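Local coordinates for protein Dok-7 (Mus musculus, PDB 3ML4), which acts as a cytoplasmic adaptor that activates the muscle receptor kinase MuSK through dimerization and binds phosphoinositides by its PH domain, at residues 93-96 with 100-103. Numbering follows the deposited sequence.
Sequences LGFD and AMCA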
ATOM      1  N   LEU B  93      17.165 -13.679  -7.964  1.00 37.35           N
ATOM      2  CA  LEU B  93      16.928 -14.868  -7.155  1.00 37.28           C
ATOM      3  C   LEU B  93      17.223 -16.122  -7.971  1.00 37.47           C
ATOM      4  O   LEU B  93      16.890 -16.189  -9.153  1.00 37.47           O
ATOM      5  CB  LEU B  93      15.482 -14.905  -6.653  1.00 37.18           C
ATOM      6  CG  LEU B  93      14.926 -13.771  -5.782  1.00 37.13           C
ATOM      7  CD1 LEU B  93      13.512 -14.107  -5.315  1.00 37.36           C
ATOM      8  CD2 LEU B  93      15.811 -13.494  -4.588  1.00 36.74           C
ATOM      9  N   GLY B  94      17.841 -17.111  -7.331  1.00 37.54           N
ATOM     10  CA  GLY B  94      18.237 -18.340  -8.005  1.00 37.61           C
ATOM     11  C   GLY B  94      17.493 -19.560  -7.511  1.00 37.82           C
ATOM     12  O   GLY B  94      17.559 -19.907  -6.332  1.00 37.64           O
ATOM     13  N   PHE B  95      16.791 -20.216  -8.427  1.00 38.13           N
ATOM     14  CA  PHE B  95      16.022 -21.405  -8.110  1.00 38.65           C
ATOM     15  C   PHE B  95      16.536 -22.589  -8.901  1.00 39.16           C
ATOM     16  O   PHE B  95      17.123 -22.424  -9.969  1.00 39.28           O
ATOM     17  CB  PHE B  95      14.546 -21.194  -8.437  1.00 38.54           C
ATOM     18  CG  PHE B  95      13.950 -19.994  -7.783  1.00 38.48           C
ATOM     19  CD1 PHE B  95      13.967 -18.760  -8.423  1.00 37.95           C
ATOM     20  CD2 PHE B  95      13.369 -20.091  -6.524  1.00 39.18           C
ATOM     21  CE1 PHE B  95      13.417 -17.642  -7.822  1.00 38.42           C
ATOM     22  CE2 PHE B  95      12.812 -18.977  -5.913  1.00 39.32           C
ATOM     23  CZ  PHE B  95      12.835 -17.747  -6.566  1.00 38.76           C
ATOM     24  N   ASP B  96      16.299 -23.780  -8.366  1.00 39.76           N
ATOM     25  CA  ASP B  96      16.623 -25.024  -9.049  1.00 40.32           C
ATOM     26  C   ASP B  96      15.522 -25.309 -10.058  1.00 40.39           C
ATOM     27  O   ASP B  96      15.732 -25.218 -11.268  1.00 40.47           O
ATOM     28  CB  ASP B  96      16.708 -26.171  -8.039  1.00 40.34           C
ATOM     29  CG  ASP B  96      17.018 -25.689  -6.631  1.00 41.40           C
ATOM     30  OD1 ASP B  96      17.769 -24.694  -6.482  1.00 42.84           O
ATOM     31  OD2 ASP B  96      16.506 -26.300  -5.668  1.00 42.18           O
ATOM     32  N   ALA B 100       9.088 -23.905  -9.014  1.00 41.98           N
ATOM     33  CA  ALA B 100       9.318 -23.115  -7.802  1.00 42.17           C
ATOM     34  C   ALA B 100       9.489 -21.634  -8.127  1.00 42.42           C
ATOM     35  O   ALA B 100       8.979 -20.768  -7.411  1.00 42.59           O
ATOM     36  CB  ALA B 100      10.534 -23.635  -7.044  1.00 42.15           C
HETATM   37  N   MSE B 101      10.211 -21.356  -9.210  1.00 42.46           N
HETATM   38  CA  MSE B 101      10.370 -20.005  -9.723  1.00 42.97           C
HETATM   39  C   MSE B 101       9.018 -19.402 -10.124  1.00 42.05           C
HETATM   40  O   MSE B 101       8.711 -18.264  -9.756  1.00 42.01           O
HETATM   41  CB  MSE B 101      11.325 -20.020 -10.915  1.00 42.86           C
HETATM   42  CG  MSE B 101      11.452 -18.707 -11.653  1.00 43.70           C
HETATM   43 SE   MSE B 101      12.095 -19.005 -13.462  1.00 46.07          SE
HETATM   44  CE  MSE B 101      10.440 -19.625 -14.303  1.00 44.57           C
ATOM     45  N   CYS B 102       8.219 -20.171 -10.865  1.00 41.15           N
ATOM     46  CA  CYS B 102       6.885 -19.734 -11.277  1.00 40.44           C
ATOM     47  C   CYS B 102       5.970 -19.531 -10.080  1.00 39.63           C
ATOM     48  O   CYS B 102       5.202 -18.569 -10.040  1.00 39.64           O
ATOM     49  CB  CYS B 102       6.250 -20.739 -12.238  1.00 40.61           C
ATOM     50  SG  CYS B 102       7.149 -20.931 -13.775  1.00 41.14           S
ATOM     51  N   ALA B 103       6.055 -20.446  -9.117  1.00 38.62           N
ATOM     52  CA  ALA B 103       5.306 -20.338  -7.873  1.00 37.80           C
ATOM     53  C   ALA B 103       5.636 -19.021  -7.174  1.00 37.12           C
ATOM     54  O   ALA B 103       4.734 -18.282  -6.782  1.00 37.06           O
ATOM     55  CB  ALA B 103       5.602 -21.527  -6.958  1.00 37.95           C
TER
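F95 lays one face of its ring over the backbone of M101, and in this small contact the PH domain illustrates how a C-terminal helix is packed against its sheet where the chain passes from strand 90-94 to helix 98-112. The CA of M101 stands 4.1 Å from the centroid of the F95 ring, only 15° off the ring normal, so its C-H enters a CH-pi interaction near the rim of the face. Beside it, CB of M101 comes within 3.8 Å of CD1 of F95, and the two side chains cross at roughly a right angle. The ring can lie there because CG of F95 is anti to its own carbonyl carbon (chi1 -55°) on a bond that already points to the helix. M101, modelled as selenomethionine, has CG anti to the backbone N (chi1 173°) and an extended second torsion, and its chain runs away from the ring before it bends at the third.

This buried side contrasts with the looser margin. A100 faces the segment 93-96, yet its backbone C lies 4.5 Å from CD2 of F95, while the CB of D96 points away from the helix; D96 is exposed, and its OD1 forms a salt bridge with K16. V15 of strand 11-17 also touches F95, and the W104 ring meets it edge-to-face. Were F95 replaced by an alanine, the CA of M101 would be likely to lose its aromatic cover and W104 its ring partner, opening a gap between helix and sheet. No hydrogen bond joins the two segments, which implies that their direct association rests on apolar and CH-pi contact, short in range and only weakly directional.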